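Local coordinates for protein putative cytochrome P450 hydroxylase (Chondromyces apiculatus DSM 436, PDB 6GMF) that is a haem-binding cytochrome P450 that probably acts as a monooxygenase on terpenes, at residues S125-T130 against L388-T393; F156-D161 against E179-E184. All blocks are in the same frame, centred on the assembly; numbering follows the deposited sequence.

Contact 1 (125-130 with 388-393) pairs two strands far apart in sequence and brings the C-terminal end of the chain back to strand 126-128; both halves of contact 2 (156-161 with 179-184) lie in the long stretch between them. Their centres are 28 Å apart, and the nearest atoms about 9 Å, so the two do not touch. Helix 220-251 links them: Leu-388 of contact 1 packs on its Leu-246 and Val-247, while Phe-156 of contact 2 packs on its Leu-231. Neither contact belongs to the haem site, where Cys-343 is the axial ligand of the iron. Contact 2 probably joins the helices that, in P450s generally, roof the substrate pocket.

Contact 1 of 2, residues S125-T130 against L388-T393; sequences STFEAT and LPLRAT
Glu-128 and Leu-388 meet where an antiparallel strand pair ends and a helix starts. The CB of Glu-128 leaves the sheet on the same face as Pro-389, and CG stands alongside the proline ring, Glu-128 CG to Pro-389 CG 4.4 Å. A bend at chi2 (-76°) then turns the chain so that CD comes to 3.9 Å from Leu-388 N. From there OE2 takes the Leu-388 N-H in a nearly straight bond of 2.8 Å, on its anti side and somewhat out of the carboxylate plane. Thr-130 N reaches the same OE2 from the opposite face of that plane, at 3.0 Å, which makes Glu-128 the N-cap of helix 129-134. The other oxygen, OE1, accepts from Val-131 N, and the Thr-130 hydroxyl bonds the carboxylate as well. One acid thus caps the helix and ties its first turn to the second strand, and the N-H groups that bond it would probably help to stabilise its negative charge.

Along the strands, Phe-127 and Leu-390 form a hydrogen-bonded pair, with both amides answered by the facing carbonyls. On that face Leu-390 CB lies over the Phe-127 ring in a CH-pi contact, 4.2 Å from the ring centroid, and Leu-390 CD2 fills the angle between Phe-127 CZ at 3.8 Å and Ala-129 CB at 3.6 Å. On the other face Thr-126 OG1 sits over the Arg-391 guanidinium, too far away to bond it.

Strand 389-391 is the middle one of a small antiparallel sheet. Strand 126-128 flanks it on one edge and strand 368-369 on the other, with backbone bonds from Arg-391 to Gln-368. Leu-388 rests against helix 220-251, and Phe-127 against Leu-121 and Leu-364.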
ATOM      1  N   SER A 125     -26.715  -1.177  13.084  1.00 28.05           N
ATOM      2  CA  SER A 125     -26.246  -2.530  13.455  1.00 29.11           C
ATOM      3  C   SER A 125     -25.518  -3.229  12.299  1.00 27.43           C
ATOM      4  O   SER A 125     -24.933  -4.298  12.528  1.00 28.40           O
ATOM      5  CB  SER A 125     -27.361  -3.398  13.997  1.00 29.87           C
ATOM      6  OG  SER A 125     -28.419  -3.459  13.079  1.00 29.90           O
ATOM      7  N   THR A 126     -25.570  -2.650  11.097  1.00 26.04           N
ATOM      8  CA  THR A 126     -24.714  -3.039   9.982  1.00 28.39           C
ATOM      9  C   THR A 126     -24.048  -1.789   9.395  1.00 28.10           C
ATOM     10  O   THR A 126     -24.657  -0.697   9.334  1.00 27.01           O
ATOM     11  CB  THR A 126     -25.526  -3.787   8.914  1.00 31.68           C
ATOM     12  OG1 THR A 126     -25.997  -5.024   9.448  1.00 37.00           O
ATOM     13  CG2 THR A 126     -24.750  -4.185   7.683  1.00 34.21           C
ATOM     14  N   PHE A 127     -22.805  -1.934   8.910  1.00 24.63           N
ATOM     15  CA  PHE A 127     -22.193  -0.856   8.155  1.00 23.83           C
ATOM     16  C   PHE A 127     -21.271  -1.442   7.085  1.00 23.10           C
ATOM     17  O   PHE A 127     -20.872  -2.612   7.162  1.00 23.41           O
ATOM     18  CB  PHE A 127     -21.424   0.097   9.066  1.00 23.17           C
ATOM     19  CG  PHE A 127     -20.220  -0.497   9.761  1.00 23.92           C
ATOM     20  CD1 PHE A 127     -20.370  -1.226  10.928  1.00 25.08           C
ATOM     21  CD2 PHE A 127     -18.937  -0.309   9.270  1.00 23.23           C
ATOM     22  CE1 PHE A 127     -19.278  -1.790  11.567  1.00 26.12           C
ATOM     23  CE2 PHE A 127     -17.842  -0.860   9.919  1.00 24.17           C
ATOM     24  CZ  PHE A 127     -18.017  -1.627  11.048  1.00 26.25           C
ATOM     25  N   GLU A 128     -20.981  -0.616   6.065  1.00 22.29           N
ATOM     26  CA  GLU A 128     -20.091  -0.995   5.030  1.00 22.30           C
ATOM     27  C   GLU A 128     -18.694  -0.440   5.344  1.00 20.86           C
ATOM     28  O   GLU A 128     -18.457   0.756   5.295  1.00 21.08           O
ATOM     29  CB  GLU A 128     -20.659  -0.546   3.692  1.00 24.09           C
ATOM     30  CG  GLU A 128     -20.134  -1.372   2.541  1.00 28.82           C
ATOM     31  CD  GLU A 128     -18.723  -0.970   2.216  1.00 29.22           C
ATOM     32  OE1 GLU A 128     -18.543   0.166   1.735  1.00 32.62           O
ATOM     33  OE2 GLU A 128     -17.825  -1.782   2.464  1.00 23.90           O
ATOM     34  N   ALA A 129     -17.797  -1.342   5.753  1.00 20.15           N
ATOM     35  CA  ALA A 129     -16.536  -0.914   6.368  1.00 19.90           C
ATOM     36  C   ALA A 129     -15.640  -0.163   5.399  1.00 19.10           C
ATOM     37  O   ALA A 129     -14.856   0.640   5.855  1.00 20.55           O
ATOM     38  CB  ALA A 129     -15.834  -2.105   6.939  1.00 20.59           C
ATOM     39  N   THR A 130     -15.723  -0.432   4.097  1.00 19.06           N
ATOM     40  CA  THR A 130     -14.821   0.237   3.173  1.00 19.06           C
ATOM     41  C   THR A 130     -15.217   1.709   3.058  1.00 18.76           C
ATOM     42  O   THR A 130     -14.466   2.592   3.432  1.00 18.52           O
ATOM     43  CB  THR A 130     -14.716  -0.466   1.821  1.00 20.80           C
ATOM     44  OG1 THR A 130     -15.953  -0.411   1.102  1.00 23.62           O
ATOM     45  CG2 THR A 130     -14.206  -1.874   1.979  1.00 20.60           C
ATOM     46  N   LEU A 388     -17.117  -4.490   2.245  1.00 20.88           N
ATOM     47  CA  LEU A 388     -17.013  -5.298   3.424  1.00 22.45           C
ATOM     48  C   LEU A 388     -18.135  -4.934   4.392  1.00 24.00           C
ATOM     49  O   LEU A 388     -17.935  -4.248   5.406  1.00 20.96           O
ATOM     50  CB  LEU A 388     -15.625  -5.141   4.070  1.00 24.01           C
ATOM     51  CG  LEU A 388     -15.331  -6.107   5.228  1.00 23.52           C
ATOM     52  CD1 LEU A 388     -15.328  -7.531   4.707  1.00 24.94           C
ATOM     53  CD2 LEU A 388     -14.021  -5.812   5.935  1.00 24.09           C
ATOM     54  N   PRO A 389     -19.371  -5.408   4.108  1.00 23.25           N
ATOM     55  CA  PRO A 389     -20.483  -5.230   5.027  1.00 23.16           C
ATOM     56  C   PRO A 389     -20.179  -6.002   6.309  1.00 21.86           C
ATOM     57  O   PRO A 389     -19.917  -7.220   6.236  1.00 22.63           O
ATOM     58  CB  PRO A 389     -21.679  -5.771   4.233  1.00 22.11           C
ATOM     59  CG  PRO A 389     -21.274  -5.640   2.804  1.00 25.44           C
ATOM     60  CD  PRO A 389     -19.800  -6.018   2.839  1.00 23.04           C
ATOM     61  N   LEU A 390     -20.254  -5.309   7.456  1.00 22.42           N
ATOM     62  CA  LEU A 390     -20.058  -5.860   8.756  1.00 23.77           C
ATOM     63  C   LEU A 390     -21.300  -5.679   9.651  1.00 26.10           C
ATOM     64  O   LEU A 390     -22.013  -4.663   9.579  1.00 25.87           O
ATOM     65  CB  LEU A 390     -18.896  -5.109   9.410  1.00 24.70           C
ATOM     66  CG  LEU A 390     -17.497  -5.735   9.334  1.00 27.71           C
ATOM     67  CD1 LEU A 390     -17.301  -6.782   8.240  1.00 26.06           C
ATOM     68  CD2 LEU A 390     -16.413  -4.696   9.368  1.00 25.00           C
ATOM     69  N   ARG A 391     -21.478  -6.610  10.590  1.00 25.75           N
ATOM     70  CA  ARG A 391     -22.503  -6.502  11.602  1.00 28.84           C
ATOM     71  C   ARG A 391     -21.796  -6.212  12.925  1.00 27.02           C
ATOM     72  O   ARG A 391     -20.904  -6.958  13.302  1.00 29.67           O
ATOM     73  CB  ARG A 391     -23.332  -7.793  11.595  1.00 34.46           C
ATOM     74  CG  ARG A 391     -24.282  -8.023  12.761  1.00 44.97           C
ATOM     75  CD  ARG A 391     -25.064  -9.324  12.538  1.00 49.08           C
ATOM     76  NE  ARG A 391     -25.351  -9.601  11.127  1.00 51.87           N
ATOM     77  CZ  ARG A 391     -26.366  -9.072  10.440  1.00 58.49           C
ATOM     78  NH1 ARG A 391     -27.226  -8.264  11.041  1.00 62.95           N
ATOM     79  NH2 ARG A 391     -26.519  -9.341   9.153  1.00 59.80           N
ATOM     80  N   ALA A 392     -22.128  -5.073  13.555  1.00 24.85           N
ATOM     81  CA  ALA A 392     -21.656  -4.747  14.870  1.00 28.27           C
ATOM     82  C   ALA A 392     -22.446  -3.552  15.414  1.00 33.44           C
ATOM     83  O   ALA A 392     -23.023  -2.760  14.644  1.00 35.05           O
ATOM     84  CB  ALA A 392     -20.180  -4.424  14.844  1.00 31.95           C
ATOM     85  N   THR A 393     -22.400  -3.443  16.747  1.00 37.79           N
ATOM     86  CA  THR A 393     -23.003  -2.394  17.558  1.00 44.52           C
ATOM     87  C   THR A 393     -21.922  -1.447  18.066  1.00 38.47           C
ATOM     88  O   THR A 393     -20.958  -1.908  18.652  1.00 37.63           O
ATOM     89  CB  THR A 393     -23.640  -2.945  18.850  1.00 49.36           C
ATOM     90  OG1 THR A 393     -22.658  -3.667  19.601  1.00 59.71           O
ATOM     91  CG2 THR A 393     -24.816  -3.859  18.615  1.00 50.61           C
TER

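Contact 2 of 2, residues F156-D161 against E179-E184; sequences FKRWSD and ERSTQE
Trp-159 lays its indole against the helix that carries Ser-181 and Glu-184, and these three residues bury more surface in the contact than any others. One face of the ring lies against backbone of the opposing helix, with Glu-184 C 3.8 Å above its plane; the other face has Phe-156 N of its own helix over it. At the edge, NE1 donates to Glu-184 OE2 (3.0 Å), almost in the ring plane and onto the anti lone pair of that oxygen. NE1 also comes within 3.3 Å of Glu-184 CB.

Glu-184 stands with CG anti to its carbonyl carbon (chi1 -68°) and runs extended from there, carrying the carboxylate past the indole to the arginines. Arg-158 NH2 approaches OE2 in the guanidinium plane at 2.9 Å, a salt bridge on the syn side of OE2 but well out of the carboxylate plane, with the two flat groups nearly perpendicular; Arg-158 NH1 also salt-bridges Asp-155. OE1 is salt-bridged by Arg-180 NH1 at 2.9 Å, within its own helix. The two guanidinium groups are nearly parallel. With an alanine in place of Glu-184, the buried indole N-H would probably lose its acceptor and the two arginines the carboxylate they share.

Ser-181 brings its OG to the indole edge, 3.5 Å from Trp-159 CD1, while bonding Asp-162. A water accepts from Arg-158 NE and donates to Ser-181 OG and Glu-184 OE2, lying over the face of the Arg-180 guanidinium.

The axes of segments 156-161 and 179-184 pass 9.1 Å apart at closest, their N-to-C directions 131° apart. By their order in the chain, helices 153-163 and 177-198 probably correspond to the F and G helices, which in P450s generally lie over the substrate pocket; here a salt-bridge network around one glutamate joins them.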
ATOM      1  N   PHE A 156     -10.219  16.639  -3.398  1.00 16.11           N
ATOM      2  CA  PHE A 156      -9.097  15.734  -3.096  1.00 15.58           C
ATOM      3  C   PHE A 156      -9.595  14.291  -3.005  1.00 17.05           C
ATOM      4  O   PHE A 156      -8.936  13.345  -3.456  1.00 16.46           O
ATOM      5  CB  PHE A 156      -8.411  16.142  -1.799  1.00 16.22           C
ATOM      6  CG  PHE A 156      -7.121  15.410  -1.534  1.00 16.59           C
ATOM      7  CD1 PHE A 156      -7.130  14.200  -0.860  1.00 18.10           C
ATOM      8  CD2 PHE A 156      -5.896  15.896  -1.970  1.00 15.59           C
ATOM      9  CE1 PHE A 156      -5.959  13.543  -0.528  1.00 17.23           C
ATOM     10  CE2 PHE A 156      -4.734  15.198  -1.694  1.00 18.08           C
ATOM     11  CZ  PHE A 156      -4.768  14.013  -0.987  1.00 17.67           C
ATOM     12  N   LYS A 157     -10.760  14.112  -2.386  1.00 16.36           N
ATOM     13  CA  LYS A 157     -11.401  12.796  -2.351  1.00 17.17           C
ATOM     14  C   LYS A 157     -11.645  12.261  -3.767  1.00 17.94           C
ATOM     15  O   LYS A 157     -11.371  11.121  -4.018  1.00 17.45           O
ATOM     16  CB  LYS A 157     -12.698  12.817  -1.543  1.00 20.20           C
ATOM     17  CG  LYS A 157     -13.503  11.525  -1.604  1.00 21.12           C
ATOM     18  CD  LYS A 157     -14.738  11.558  -0.735  1.00 27.47           C
ATOM     19  CE  LYS A 157     -15.717  10.399  -0.840  1.00 31.96           C
ATOM     20  NZ  LYS A 157     -15.853   9.845  -2.213  1.00 39.73           N
ATOM     21  N   ARG A 158     -12.171  13.116  -4.651  1.00 17.37           N
ATOM     22  CA  ARG A 158     -12.456  12.672  -5.987  1.00 17.84           C
ATOM     23  C   ARG A 158     -11.164  12.246  -6.695  1.00 18.25           C
ATOM     24  O   ARG A 158     -11.132  11.234  -7.327  1.00 19.52           O
ATOM     25  CB  ARG A 158     -13.190  13.760  -6.764  1.00 17.33           C
ATOM     26  CG  ARG A 158     -13.556  13.341  -8.176  1.00 18.11           C
ATOM     27  CD  ARG A 158     -14.336  14.417  -8.921  1.00 18.18           C
ATOM     28  NE  ARG A 158     -13.619  15.632  -9.245  1.00 18.64           N
ATOM     29  CZ  ARG A 158     -13.630  16.776  -8.546  1.00 17.25           C
ATOM     30  NH1 ARG A 158     -14.408  16.948  -7.474  1.00 17.46           N
ATOM     31  NH2 ARG A 158     -12.781  17.735  -8.864  1.00 16.81           N
ATOM     32  N   TRP A 159     -10.118  13.056  -6.576  1.00 16.58           N
ATOM     33  CA  TRP A 159      -8.843  12.742  -7.174  1.00 18.91           C
ATOM     34  C   TRP A 159      -8.328  11.399  -6.633  1.00 18.94           C
ATOM     35  O   TRP A 159      -7.952  10.526  -7.398  1.00 20.76           O
ATOM     36  CB  TRP A 159      -7.805  13.843  -6.946  1.00 19.37           C
ATOM     37  CG  TRP A 159      -8.252  15.204  -7.365  1.00 19.20           C
ATOM     38  CD1 TRP A 159      -9.082  15.501  -8.414  1.00 20.10           C
ATOM     39  CD2 TRP A 159      -7.807  16.458  -6.834  1.00 17.27           C
ATOM     40  NE1 TRP A 159      -9.230  16.863  -8.514  1.00 18.68           N
ATOM     41  CE2 TRP A 159      -8.485  17.465  -7.537  1.00 18.95           C
ATOM     42  CE3 TRP A 159      -6.984  16.822  -5.768  1.00 17.55           C
ATOM     43  CZ2 TRP A 159      -8.299  18.815  -7.249  1.00 18.47           C
ATOM     44  CZ3 TRP A 159      -6.851  18.148  -5.446  1.00 17.65           C
ATOM     45  CH2 TRP A 159      -7.504  19.128  -6.177  1.00 19.43           C
ATOM     46  N   SER A 160      -8.399  11.232  -5.308  1.00 18.62           N
ATOM     47  CA  SER A 160      -7.976  10.010  -4.625  1.00 19.04           C
ATOM     48  C   SER A 160      -8.779   8.823  -5.166  1.00 19.40           C
ATOM     49  O   SER A 160      -8.197   7.780  -5.495  1.00 21.23           O
ATOM     50  CB  SER A 160      -8.161  10.142  -3.118  1.00 18.37           C
ATOM     51  OG  SER A 160      -7.267  11.094  -2.580  1.00 19.37           O
ATOM     52  N   ASP A 161     -10.107   8.962  -5.242  1.00 19.20           N
ATOM     53  CA  ASP A 161     -10.961   7.884  -5.713  1.00 21.23           C
ATOM     54  C   ASP A 161     -10.583   7.497  -7.149  1.00 21.02           C
ATOM     55  O   ASP A 161     -10.537   6.316  -7.507  1.00 24.24           O
ATOM     56  CB  ASP A 161     -12.443   8.240  -5.651  1.00 20.36           C
ATOM     57  CG  ASP A 161     -13.035   8.395  -4.263  1.00 23.03           C
ATOM     58  OD1 ASP A 161     -12.437   7.869  -3.290  1.00 24.88           O
ATOM     59  OD2 ASP A 161     -14.107   9.038  -4.167  1.00 25.04           O
ATOM     60  N   GLU A 179      -7.446  11.406 -16.308  1.00 32.98           N
ATOM     61  CA  GLU A 179      -6.674  12.518 -16.801  1.00 34.89           C
ATOM     62  C   GLU A 179      -7.116  13.831 -16.135  1.00 30.29           C
ATOM     63  O   GLU A 179      -6.280  14.651 -15.786  1.00 29.04           O
ATOM     64  CB  GLU A 179      -6.830  12.681 -18.311  1.00 37.43           C
ATOM     65  CG  GLU A 179      -6.241  11.536 -19.092  1.00 41.63           C
ATOM     66  CD  GLU A 179      -6.080  11.843 -20.571  1.00 45.07           C
ATOM     67  OE1 GLU A 179      -6.595  12.902 -21.018  1.00 43.09           O
ATOM     68  OE2 GLU A 179      -5.420  11.031 -21.268  1.00 54.22           O
ATOM     69  N   ARG A 180      -8.429  14.058 -16.023  1.00 28.57           N
ATOM     70  CA  ARG A 180      -8.927  15.318 -15.458  1.00 25.54           C
ATOM     71  C   ARG A 180      -8.486  15.424 -13.995  1.00 25.54           C
ATOM     72  O   ARG A 180      -8.011  16.463 -13.541  1.00 24.69           O
ATOM     73  CB  ARG A 180     -10.458  15.402 -15.516  1.00 27.29           C
ATOM     74  CG  ARG A 180     -11.020  16.704 -14.962  1.00 28.72           C
ATOM     75  CD  ARG A 180     -12.452  16.962 -15.387  1.00 27.55           C
ATOM     76  NE  ARG A 180     -13.411  16.021 -14.819  1.00 27.87           N
ATOM     77  CZ  ARG A 180     -14.100  16.226 -13.694  1.00 24.47           C
ATOM     78  NH1 ARG A 180     -13.895  17.335 -12.982  1.00 23.83           N
ATOM     79  NH2 ARG A 180     -14.992  15.326 -13.327  1.00 22.90           N
ATOM     80  N   SER A 181      -8.642  14.323 -13.278  1.00 24.39           N
ATOM     81  CA  SER A 181      -8.294  14.329 -11.856  1.00 21.17           C
ATOM     82  C   SER A 181      -6.796  14.579 -11.686  1.00 21.57           C
ATOM     83  O   SER A 181      -6.404  15.298 -10.783  1.00 20.07           O
ATOM     84  CB  SER A 181      -8.739  13.075 -11.177  1.00 22.19           C
ATOM     85  OG  SER A 181     -10.121  13.169 -10.823  1.00 22.10           O
ATOM     86  N   THR A 182      -5.960  13.995 -12.565  1.00 21.77           N
ATOM     87  CA  THR A 182      -4.528  14.157 -12.457  1.00 22.97           C
ATOM     88  C   THR A 182      -4.176  15.618 -12.774  1.00 21.66           C
ATOM     89  O   THR A 182      -3.419  16.236 -12.038  1.00 22.01           O
ATOM     90  CB  THR A 182      -3.757  13.161 -13.338  1.00 24.47           C
ATOM     91  OG1 THR A 182      -4.073  11.825 -12.949  1.00 23.88           O
ATOM     92  CG2 THR A 182      -2.262  13.356 -13.282  1.00 26.48           C
ATOM     93  N   GLN A 183      -4.757  16.185 -13.849  1.00 23.46           N
ATOM     94  CA  GLN A 183      -4.543  17.594 -14.199  1.00 25.29           C
ATOM     95  C   GLN A 183      -5.021  18.506 -13.059  1.00 23.04           C
ATOM     96  O   GLN A 183      -4.308  19.429 -12.699  1.00 22.68           O
ATOM     97  CB  GLN A 183      -5.216  18.014 -15.509  1.00 28.03           C
ATOM     98  CG  GLN A 183      -4.541  17.436 -16.745  1.00 36.14           C
ATOM     99  N   GLU A 184      -6.194  18.213 -12.479  1.00 23.78           N
ATOM    100  CA  GLU A 184      -6.700  19.098 -11.409  1.00 21.76           C
ATOM    101  C   GLU A 184      -5.819  19.022 -10.153  1.00 19.26           C
ATOM    102  O   GLU A 184      -5.571  20.042  -9.479  1.00 18.60           O
ATOM    103  CB  GLU A 184      -8.140  18.747 -11.052  1.00 21.00           C
ATOM    104  CG  GLU A 184      -9.146  19.060 -12.139  1.00 21.03           C
ATOM    105  CD  GLU A 184     -10.541  18.554 -11.851  1.00 24.04           C
ATOM    106  OE1 GLU A 184     -11.470  18.936 -12.598  1.00 25.37           O
ATOM    107  OE2 GLU A 184     -10.697  17.755 -10.932  1.00 21.57           O
TER
HETATM  108  O   HOH W   1     -11.886  15.230 -11.407  1.00 21.19           O